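Local coordinates for secreted effector protein SifA (Salmonella typhimurium, PDB 3CXB), which is a secreted virulence effector required for endosomal tubulation and the formation of Salmonella-induced filaments in infected epithelial cells, where it interacts with host PLEKHM2, at residues A[21-25]-A[26-30]; A[32-35]-A[36-40]; A[134-137]-A[138-141]; A[186-189]-A[190-193]. One frame throughout, in Å; residues are numbered along the deposited sequence.

Contact 1 of 4, residues A[21-25]-A[26-30]; sequences NTKEA and WWKVL
K23 lays its side chain across the indole of W27 just where the chain enters helix 25-34, with E24 at the N-cap position. The pair illustrates how a lysine can spend its methylenes on an aromatic face and its charge on a different partner. With CG beside the backbone N and opposite the carbonyl carbon (chi1 -63°), and the chain extended beyond it, the lysine runs across the indole, CB beside its border and CG and CD over the face. CB of K23 comes first, 3.6 Å from W27 CE3, and it also touches K28 CG. K23 CG then stands over the six-membered ring of W27, 3.8 Å from its centroid and 14° off the normal, a CH-pi contact. Next, K23 CD lies 3.7 Å above the plane of the W27 indole, over its centre, while K23 CE reaches W27 CZ2 at 3.8 Å. The ammonium group travels on to form a salt bridge with D47 and a cation-pi contact with W31. W27 is a buried residue: besides the lysine it stacks with F55 and packs on L50, which ties the start of this helix to helix 42-54.

In the backbone, the first helical turn closes in the usual way. K28 N donates to E24 O at 2.9 Å, W27 N adds a weak bond to the same oxygen, and V29 N binds A25 O at 3.2 Å. K28 itself stretches back toward the poorly ordered first modelled residues, and its NZ makes a weak hydrogen bond of 3.2 Å to N21 OD1.

Contact 2 of 4, residues A[32-35]-A[36-40]; sequences EKIK and DFFFS
I34 drives its CD1 methyl onto the ring of F37, and this is the compact half of the contact. The methyl sits 3.5 Å from the centroid of the F37 ring, only 10° off the normal, so it meets the face squarely in a CH-pi contact. With CG1 of I34 anti to the backbone N (chi1 -154°), a further turn at chi2 brings CD1 over the ring. The same branch serves the second aromatic: I34 CG1 is 4.0 Å from F38 CE1. One face of the F38 ring is in turn covered, off centre, by CB of F37.

These three buried side chains gather where helix 25-34 ends and the backbone tightens into a short 3-10 turn. Its i to i+3 hydrogen bond runs from F37 N to I34 O at 2.7 Å, although the position of that oxygen is less certain. F37 also shares a backbone bond with C77, while F38 packs on L72 and L75 of helix 62-75.

The other side is looser and polar. There K35 and D36 lie alongside each other, pointing the same way, with K35 CE 3.6 Å from D36 OD1. A bend at chi3 (62°) turns the lysine tip back up the helix toward exposed E32, and K35 NZ forms a salt bridge with E32 OE2 at 2.7 Å. D36 is a more distant charge, its OD1 lying 4.4 Å from K35 NZ, beyond salt-bridge range.

Contact 3 of 4, residues A[134-137]-A[138-141]; sequences RPDI and LKSH
D136 and I137 lead straight into L138, the first residue of a type I beta turn that ends at H141 and is closed by H141 N donating to L138 O at 3.1 Å. The side chain of D136 bonds to the first residue of this turn. Its carboxylate swings opposite its own backbone N (chi1 179°) and OD2 accepts L138 N at 3.0 Å; the N-H arrives from above the carboxylate plane, 61° out of it. The same oxygen also takes A146 N, so two backbone donors hold the group.

K139 reaches back along the chain to R134. Bent at chi2, its side chain runs past D136 until NZ donates to R134 O at 2.7 Å, tilted 33° from the carbonyl plane. D136 OD1 is 4.8 Å from K139 NZ, too far for a salt bridge. I137 and L138 lie side by side, with I137 CG1 4.0 Å from L138 CG, and both pack against helix 283-303, I137 on A293 and L138 on M286 and I290.

An aspartate oxygen bound to the N-H two residues on defines an Asx turn, here followed directly by the beta turn in the connection between strands 126-132 and 145-153.

Contact 4 of 4, residues A[186-189]-A[190-193]; sequences YTEL and RKGH
R190 folds back across Y186 as helix 180-187 gives way to the loop before helix 197-220, a helix exit at the protein surface in which no hydrogen bond joins residues 186-189 to 190-193. The contacts across the junction are mostly of van der Waals kind. The first torsion of R190 sets CG between the backbone N and the carbonyl carbon (chi1 51°), and a bend at chi2 then brings CD to 3.3 Å from Y186 O. That oxygen lies over one face of the guanidinium, so it meets the flat of the group and R190 NE, 3.5 Å from it, is badly angled for a bond. R190 NH1 approaches Y186 CD1 at 4.0 Å, with the two planes 55° apart. One residue on, K191 CB rests 3.6 Å from T187 O.

Charge contributes little at short range, since E188 OE1 and K191 NZ are 6.7 Å apart.

Of polar kind, H193 CA makes at most a weak, bent C-H...O contact with E188 O at 3.6 Å, next to the backbone hydrogen bonding that links E188 with L194. The last contact is one of packing: L189 O lies over the centre of one face of the H193 imidazole, 3.6 Å above its plane.

Overall arrangement
The four contacts follow one another along the chain in series. Contacts 1 and 2 adjoin in sequence and take opposite ends of helix 25-34, their centres about 14 Å apart; one ties the helix entry to helix 42-54, the other its exit to helix 62-75. Contact 3 lies about 40 Å from contact 2, centre to centre and across the chain's middle, in the connection from the five-stranded to the three-stranded antiparallel sheet. Contact 4, about 34 Å from the centre of contact 3, marks the passage from helix 180-187 toward helix 197-220. All four are junctions between regular elements. The region assigned to PLEKHM2 interaction spans nearly the whole chain and singles none of them out.

Contact 1 of 4, residues A[21-25]-A[26-30]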
loop_
_atom_site.group_PDB
_atom_site.type_symbol
_atom_site.label_atom_id
_atom_site.label_comp_id
_atom_site.label_asym_id
_atom_site.label_seq_id
_atom_site.Cartn_x
_atom_site.Cartn_y
_atom_site.Cartn_z
ATOM N N ASN A 21 23.569 -20.609 16.027
ATOM C CA ASN A 21 22.899 -20.383 14.715
ATOM C C ASN A 21 21.806 -21.420 14.445
ATOM O O ASN A 21 22.026 -22.626 14.577
ATOM C CB ASN A 21 23.940 -20.400 13.588
ATOM C CG ASN A 21 24.884 -21.588 13.679
ATOM O OD1 ASN A 21 24.457 -22.743 13.641
ATOM N ND2 ASN A 21 26.177 -21.308 13.801
ATOM N N THR A 22 20.623 -20.939 14.071
ATOM C CA THR A 22 19.495 -21.817 13.785
ATOM C C THR A 22 18.838 -21.438 12.458
ATOM O O THR A 22 17.632 -21.607 12.285
ATOM C CB THR A 22 18.443 -21.740 14.920
ATOM O OG1 THR A 22 17.363 -22.640 14.641
ATOM C CG2 THR A 22 17.895 -20.325 15.047
ATOM N N LYS A 23 19.638 -20.936 11.520
ATOM C CA LYS A 23 19.128 -20.527 10.213
ATOM C C LYS A 23 18.993 -21.695 9.249
ATOM O O LYS A 23 19.480 -22.788 9.519
ATOM C CB LYS A 23 20.038 -19.467 9.592
ATOM C CG LYS A 23 20.114 -18.180 10.389
ATOM C CD LYS A 23 20.802 -17.072 9.602
ATOM C CE LYS A 23 20.809 -15.756 10.376
ATOM N NZ LYS A 23 21.526 -14.673 9.643
ATOM N N GLU A 24 18.330 -21.456 8.122
ATOM C CA GLU A 24 18.134 -22.499 7.121
ATOM C C GLU A 24 19.329 -22.567 6.183
ATOM O O GLU A 24 20.104 -21.619 6.070
ATOM C CB GLU A 24 16.871 -22.229 6.295
ATOM C CG GLU A 24 15.577 -22.135 7.100
ATOM C CD GLU A 24 15.181 -23.448 7.759
ATOM O OE1 GLU A 24 14.156 -23.475 8.470
ATOM O OE2 GLU A 24 15.890 -24.457 7.570
ATOM N N ALA A 25 19.466 -23.692 5.498
ATOM C CA ALA A 25 20.570 -23.856 4.583
ATOM C C ALA A 25 20.556 -22.722 3.575
ATOM O O ALA A 25 21.524 -21.976 3.474
ATOM C CB ALA A 25 20.484 -25.182 3.884
ATOM N N TRP A 26 19.464 -22.565 2.833
ATOM C CA TRP A 26 19.432 -21.481 1.859
ATOM C C TRP A 26 19.461 -20.079 2.495
ATOM O O TRP A 26 19.816 -19.105 1.838
ATOM C CB TRP A 26 18.235 -21.637 0.932
ATOM C CG TRP A 26 18.344 -22.858 0.075
ATOM C CD1 TRP A 26 17.565 -23.976 0.141
ATOM C CD2 TRP A 26 19.299 -23.096 -0.966
ATOM N NE1 TRP A 26 17.974 -24.897 -0.794
ATOM C CE2 TRP A 26 19.036 -24.384 -1.487
ATOM C CE3 TRP A 26 20.350 -22.348 -1.510
ATOM C CZ2 TRP A 26 19.791 -24.939 -2.531
ATOM C CZ3 TRP A 26 21.104 -22.907 -2.552
ATOM C CH2 TRP A 26 20.816 -24.187 -3.047
ATOM N N TRP A 27 19.111 -19.964 3.771
ATOM C CA TRP A 27 19.150 -18.663 4.420
ATOM C C TRP A 27 20.618 -18.283 4.674
ATOM O O TRP A 27 21.051 -17.177 4.318
ATOM C CB TRP A 27 18.363 -18.709 5.733
ATOM C CG TRP A 27 18.211 -17.386 6.429
ATOM C CD1 TRP A 27 18.699 -16.178 6.020
ATOM C CD2 TRP A 27 17.570 -17.149 7.691
ATOM N NE1 TRP A 27 18.411 -15.205 6.949
ATOM C CE2 TRP A 27 17.720 -15.777 7.986
ATOM C CE3 TRP A 27 16.884 -17.961 8.600
ATOM C CZ2 TRP A 27 17.211 -15.202 9.160
ATOM C CZ3 TRP A 27 16.377 -17.384 9.769
ATOM C CH2 TRP A 27 16.545 -16.023 10.035
ATOM N N LYS A 28 21.387 -19.197 5.271
ATOM C CA LYS A 28 22.805 -18.935 5.550
ATOM C C LYS A 28 23.597 -18.623 4.283
ATOM O O LYS A 28 24.527 -17.815 4.304
ATOM C CB LYS A 28 23.465 -20.119 6.264
ATOM C CG LYS A 28 23.080 -20.235 7.701
ATOM C CD LYS A 28 23.755 -21.407 8.351
ATOM C CE LYS A 28 23.207 -21.620 9.765
ATOM N NZ LYS A 28 23.860 -22.763 10.477
ATOM N N VAL A 29 23.233 -19.271 3.185
ATOM C CA VAL A 29 23.909 -19.023 1.930
ATOM C C VAL A 29 23.478 -17.654 1.397
ATOM O O VAL A 29 24.272 -16.935 0.801
ATOM C CB VAL A 29 23.596 -20.147 0.891
ATOM C CG1 VAL A 29 22.122 -20.336 0.773
ATOM C CG2 VAL A 29 24.165 -19.799 -0.472
ATOM N N LEU A 30 22.227 -17.277 1.631
ATOM C CA LEU A 30 21.751 -15.993 1.133
ATOM C C LEU A 30 22.321 -14.877 1.969
ATOM O O LEU A 30 22.729 -13.843 1.450
ATOM C CB LEU A 30 20.226 -15.910 1.179
ATOM C CG LEU A 30 19.721 -14.491 0.906
ATOM C CD1 LEU A 30 20.194 -14.036 -0.461
ATOM C CD2 LEU A 30 18.234 -14.450 0.963
#

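Contact 2 of 4, residues A[32-35]-A[36-40]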
loop_
_atom_site.group_PDB
_atom_site.type_symbol
_atom_site.label_atom_id
_atom_site.label_comp_id
_atom_site.label_asym_id
_atom_site.label_seq_id
_atom_site.Cartn_x
_atom_site.Cartn_y
_atom_site.Cartn_z
ATOM N N GLU A 32 25.081 -14.902 3.731
ATOM C CA GLU A 32 26.511 -14.764 3.530
ATOM C C GLU A 32 26.799 -13.979 2.266
ATOM O O GLU A 32 27.912 -13.515 2.062
ATOM C CB GLU A 32 27.176 -16.132 3.432
ATOM C CG GLU A 32 28.564 -16.162 4.040
ATOM C CD GLU A 32 28.567 -15.636 5.463
ATOM O OE1 GLU A 32 27.718 -16.095 6.265
ATOM O OE2 GLU A 32 29.414 -14.769 5.778
ATOM N N LYS A 33 25.800 -13.816 1.413
ATOM C CA LYS A 33 26.016 -13.078 0.184
ATOM C C LYS A 33 25.406 -11.682 0.204
ATOM O O LYS A 33 25.821 -10.810 -0.560
ATOM C CB LYS A 33 25.451 -13.868 -1.001
ATOM C CG LYS A 33 26.156 -15.205 -1.227
ATOM C CD LYS A 33 25.690 -15.918 -2.488
ATOM C CE LYS A 33 26.499 -17.196 -2.697
ATOM N NZ LYS A 33 26.150 -17.917 -3.955
ATOM N N ILE A 34 24.424 -11.476 1.078
ATOM C CA ILE A 34 23.718 -10.196 1.177
ATOM C C ILE A 34 24.195 -9.423 2.417
ATOM O O ILE A 34 24.077 -8.200 2.500
ATOM C CB ILE A 34 22.157 -10.451 1.221
ATOM C CG1 ILE A 34 21.391 -9.240 0.688
ATOM C CG2 ILE A 34 21.696 -10.740 2.628
ATOM C CD1 ILE A 34 21.634 -8.973 -0.784
ATOM N N LYS A 35 24.764 -10.174 3.353
ATOM C CA LYS A 35 25.299 -9.678 4.612
ATOM C C LYS A 35 25.966 -8.312 4.585
ATOM O O LYS A 35 25.645 -7.446 5.398
ATOM C CB LYS A 35 26.300 -10.696 5.132
ATOM C CG LYS A 35 26.956 -10.353 6.436
ATOM C CD LYS A 35 28.028 -11.380 6.766
ATOM C CE LYS A 35 29.114 -11.385 5.708
ATOM N NZ LYS A 35 30.255 -12.233 6.119
ATOM N N ASP A 36 26.905 -8.129 3.665
ATOM C CA ASP A 36 27.647 -6.878 3.583
ATOM C C ASP A 36 26.887 -5.771 2.895
ATOM O O ASP A 36 27.398 -4.668 2.744
ATOM C CB ASP A 36 28.986 -7.098 2.873
ATOM C CG ASP A 36 29.840 -8.158 3.552
ATOM O OD1 ASP A 36 30.135 -8.024 4.763
ATOM O OD2 ASP A 36 30.217 -9.130 2.861
ATOM N N PHE A 37 25.663 -6.055 2.484
ATOM C CA PHE A 37 24.854 -5.046 1.822
ATOM C C PHE A 37 24.318 -4.009 2.807
ATOM O O PHE A 37 23.755 -2.995 2.398
ATOM C CB PHE A 37 23.680 -5.707 1.103
ATOM C CG PHE A 37 24.053 -6.368 -0.188
ATOM C CD1 PHE A 37 25.039 -7.350 -0.227
ATOM C CD2 PHE A 37 23.409 -6.016 -1.371
ATOM C CE1 PHE A 37 25.384 -7.975 -1.430
ATOM C CE2 PHE A 37 23.744 -6.633 -2.579
ATOM C CZ PHE A 37 24.736 -7.617 -2.606
ATOM N N PHE A 38 24.497 -4.262 4.101
ATOM C CA PHE A 38 23.990 -3.357 5.127
ATOM C C PHE A 38 25.019 -2.977 6.180
ATOM O O PHE A 38 25.876 -3.785 6.542
ATOM C CB PHE A 38 22.796 -3.993 5.819
ATOM C CG PHE A 38 21.881 -4.710 4.887
ATOM C CD1 PHE A 38 22.062 -6.054 4.624
ATOM C CD2 PHE A 38 20.808 -4.050 4.301
ATOM C CE1 PHE A 38 21.187 -6.739 3.787
ATOM C CE2 PHE A 38 19.929 -4.722 3.464
ATOM C CZ PHE A 38 20.115 -6.069 3.210
ATOM N N PHE A 39 24.906 -1.748 6.681
ATOM C CA PHE A 39 25.824 -1.226 7.689
ATOM C C PHE A 39 25.737 -1.950 9.036
ATOM O O PHE A 39 25.413 -3.138 9.093
ATOM C CB PHE A 39 25.585 0.271 7.891
ATOM C CG PHE A 39 24.192 0.607 8.332
ATOM C CD1 PHE A 39 23.108 0.357 7.497
ATOM C CD2 PHE A 39 23.960 1.191 9.577
ATOM C CE1 PHE A 39 21.812 0.683 7.888
ATOM C CE2 PHE A 39 22.664 1.524 9.981
ATOM C CZ PHE A 39 21.588 1.270 9.133
ATOM N N SER A 40 26.027 -1.224 10.114
ATOM C CA SER A 40 26.022 -1.777 11.465
ATOM C C SER A 40 24.694 -2.376 11.934
ATOM O O SER A 40 24.378 -3.527 11.642
ATOM C CB SER A 40 26.477 -0.703 12.461
ATOM O OG SER A 40 26.478 -1.207 13.784
#

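Contact 3 of 4, residues A[134-137]-A[138-141]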
loop_
_atom_site.group_PDB
_atom_site.type_symbol
_atom_site.label_atom_id
_atom_site.label_comp_id
_atom_site.label_asym_id
_atom_site.label_seq_id
_atom_site.Cartn_x
_atom_site.Cartn_y
_atom_site.Cartn_z
ATOM N N ARG A 134 -6.634 -13.162 -2.849
ATOM C CA ARG A 134 -7.807 -12.843 -3.632
ATOM C C ARG A 134 -7.940 -11.378 -3.942
ATOM O O ARG A 134 -8.736 -10.672 -3.339
ATOM C CB ARG A 134 -9.057 -13.384 -2.924
ATOM C CG ARG A 134 -9.100 -14.921 -2.967
ATOM C CD ARG A 134 -10.198 -15.532 -2.118
ATOM N NE ARG A 134 -10.044 -16.985 -2.040
ATOM C CZ ARG A 134 -10.831 -17.793 -1.335
ATOM N NH1 ARG A 134 -10.607 -19.102 -1.329
ATOM N NH2 ARG A 134 -11.843 -17.296 -0.632
ATOM N N PRO A 135 -7.142 -10.899 -4.900
ATOM C CA PRO A 135 -7.167 -9.494 -5.305
ATOM C C PRO A 135 -8.487 -9.146 -5.995
ATOM O O PRO A 135 -8.775 -9.609 -7.105
ATOM C CB PRO A 135 -5.974 -9.397 -6.242
ATOM C CG PRO A 135 -5.968 -10.757 -6.897
ATOM C CD PRO A 135 -6.176 -11.664 -5.707
ATOM N N ASP A 136 -9.304 -8.362 -5.307
ATOM C CA ASP A 136 -10.578 -7.914 -5.835
ATOM C C ASP A 136 -10.936 -6.757 -4.947
ATOM O O ASP A 136 -11.375 -6.943 -3.813
ATOM C CB ASP A 136 -11.668 -8.979 -5.742
ATOM C CG ASP A 136 -13.017 -8.475 -6.280
ATOM O OD1 ASP A 136 -14.050 -9.163 -6.125
ATOM O OD2 ASP A 136 -13.046 -7.372 -6.869
ATOM N N ILE A 137 -10.732 -5.554 -5.467
ATOM C CA ILE A 137 -10.999 -4.359 -4.699
ATOM C C ILE A 137 -12.485 -4.104 -4.523
ATOM O O ILE A 137 -12.878 -3.241 -3.746
ATOM C CB ILE A 137 -10.313 -3.134 -5.349
ATOM C CG1 ILE A 137 -11.011 -2.772 -6.665
ATOM C CG2 ILE A 137 -8.826 -3.447 -5.589
ATOM C CD1 ILE A 137 -10.510 -1.469 -7.275
ATOM N N LEU A 138 -13.303 -4.875 -5.233
ATOM C CA LEU A 138 -14.762 -4.742 -5.170
ATOM C C LEU A 138 -15.301 -5.968 -4.477
ATOM O O LEU A 138 -16.125 -6.708 -5.029
ATOM C CB LEU A 138 -15.347 -4.659 -6.577
ATOM C CG LEU A 138 -14.854 -3.494 -7.436
ATOM C CD1 LEU A 138 -15.341 -3.717 -8.843
ATOM C CD2 LEU A 138 -15.359 -2.163 -6.893
ATOM N N LYS A 139 -14.814 -6.180 -3.262
ATOM C CA LYS A 139 -15.206 -7.329 -2.471
ATOM C C LYS A 139 -16.693 -7.317 -2.135
ATOM O O LYS A 139 -17.359 -8.342 -2.222
ATOM C CB LYS A 139 -14.367 -7.377 -1.194
ATOM C CG LYS A 139 -13.769 -8.750 -0.900
ATOM C CD LYS A 139 -12.777 -9.175 -1.960
ATOM C CE LYS A 139 -12.300 -10.580 -1.693
ATOM N NZ LYS A 139 -11.311 -11.050 -2.692
ATOM N N SER A 140 -17.212 -6.150 -1.770
ATOM C CA SER A 140 -18.619 -6.010 -1.422
ATOM C C SER A 140 -19.557 -6.181 -2.616
ATOM O O SER A 140 -20.770 -6.054 -2.476
ATOM C CB SER A 140 -18.862 -4.650 -0.775
ATOM O OG SER A 140 -18.430 -3.597 -1.619
ATOM N N HIS A 141 -18.998 -6.452 -3.790
ATOM C CA HIS A 141 -19.809 -6.653 -4.982
ATOM C C HIS A 141 -19.523 -8.030 -5.545
ATOM O O HIS A 141 -18.437 -8.293 -6.062
ATOM C CB HIS A 141 -19.508 -5.587 -6.028
ATOM C CG HIS A 141 -19.835 -4.201 -5.576
ATOM N ND1 HIS A 141 -21.101 -3.829 -5.177
ATOM C CD2 HIS A 141 -19.059 -3.098 -5.442
ATOM C CE1 HIS A 141 -21.090 -2.557 -4.817
ATOM N NE2 HIS A 141 -19.863 -2.091 -4.968
#

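Contact 4 of 4, residues A[186-189]-A[190-193]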
loop_
_atom_site.group_PDB
_atom_site.type_symbol
_atom_site.label_atom_id
_atom_site.label_comp_id
_atom_site.label_asym_id
_atom_site.label_seq_id
_atom_site.Cartn_x
_atom_site.Cartn_y
_atom_site.Cartn_z
ATOM N N TYR A 186 4.796 14.383 -10.475
ATOM C CA TYR A 186 5.914 14.898 -11.247
ATOM C C TYR A 186 5.711 16.385 -11.503
ATOM O O TYR A 186 6.671 17.156 -11.572
ATOM C CB TYR A 186 6.039 14.137 -12.564
ATOM C CG TYR A 186 7.069 13.035 -12.511
ATOM C CD1 TYR A 186 8.412 13.332 -12.309
ATOM C CD2 TYR A 186 6.709 11.700 -12.683
ATOM C CE1 TYR A 186 9.376 12.331 -12.284
ATOM C CE2 TYR A 186 7.667 10.687 -12.657
ATOM C CZ TYR A 186 8.999 11.012 -12.458
ATOM O OH TYR A 186 9.958 10.026 -12.425
ATOM N N THR A 187 4.450 16.785 -11.626
ATOM C CA THR A 187 4.116 18.180 -11.856
ATOM C C THR A 187 4.349 18.939 -10.554
ATOM O O THR A 187 4.687 20.121 -10.564
ATOM C CB THR A 187 2.647 18.331 -12.302
ATOM O OG1 THR A 187 2.378 19.700 -12.621
ATOM C CG2 THR A 187 1.705 17.874 -11.207
ATOM N N GLU A 188 4.182 18.243 -9.434
ATOM C CA GLU A 188 4.389 18.825 -8.110
ATOM C C GLU A 188 5.861 18.677 -7.748
ATOM O O GLU A 188 6.341 19.264 -6.776
ATOM C CB GLU A 188 3.529 18.099 -7.078
ATOM C CG GLU A 188 2.058 18.465 -7.106
ATOM C CD GLU A 188 1.742 19.637 -6.205
ATOM O OE1 GLU A 188 0.573 20.087 -6.200
ATOM O OE2 GLU A 188 2.667 20.102 -5.498
ATOM N N LEU A 189 6.571 17.877 -8.539
ATOM C CA LEU A 189 7.991 17.648 -8.317
ATOM C C LEU A 189 8.650 19.012 -8.441
ATOM O O LEU A 189 9.390 19.444 -7.559
ATOM C CB LEU A 189 8.555 16.700 -9.377
ATOM C CG LEU A 189 9.909 16.035 -9.098
ATOM C CD1 LEU A 189 10.303 15.208 -10.312
ATOM C CD2 LEU A 189 10.981 17.069 -8.794
ATOM N N ARG A 190 8.373 19.687 -9.549
ATOM C CA ARG A 190 8.910 21.013 -9.784
ATOM C C ARG A 190 7.747 21.986 -9.657
ATOM O O ARG A 190 6.976 22.185 -10.598
ATOM C CB ARG A 190 9.550 21.099 -11.176
ATOM C CG ARG A 190 8.679 20.614 -12.341
ATOM C CD ARG A 190 8.985 19.168 -12.747
ATOM N NE ARG A 190 8.415 18.836 -14.056
ATOM C CZ ARG A 190 8.612 17.689 -14.703
ATOM N NH1 ARG A 190 9.368 16.740 -14.173
ATOM N NH2 ARG A 190 8.060 17.493 -15.894
ATOM N N LYS A 191 7.620 22.569 -8.470
ATOM C CA LYS A 191 6.551 23.514 -8.159
ATOM C C LYS A 191 6.812 23.931 -6.715
ATOM O O LYS A 191 7.960 24.166 -6.343
ATOM C CB LYS A 191 5.195 22.809 -8.278
ATOM C CG LYS A 191 3.978 23.627 -7.879
ATOM C CD LYS A 191 3.372 24.371 -9.044
ATOM C CE LYS A 191 2.060 25.016 -8.626
ATOM N NZ LYS A 191 1.374 25.690 -9.761
ATOM N N GLY A 192 5.762 24.025 -5.903
ATOM C CA GLY A 192 5.958 24.366 -4.506
ATOM C C GLY A 192 6.604 23.141 -3.879
ATOM O O GLY A 192 6.419 22.845 -2.698
ATOM N N HIS A 193 7.367 22.433 -4.709
ATOM C CA HIS A 193 8.072 21.211 -4.349
ATOM C C HIS A 193 7.239 20.299 -3.466
ATOM O O HIS A 193 7.129 20.501 -2.258
ATOM C CB HIS A 193 9.408 21.529 -3.682
ATOM C CG HIS A 193 10.537 20.690 -4.194
ATOM N ND1 HIS A 193 10.570 19.319 -4.053
ATOM C CD2 HIS A 193 11.656 21.025 -4.878
ATOM C CE1 HIS A 193 11.661 18.845 -4.628
ATOM N NE2 HIS A 193 12.338 19.860 -5.136
#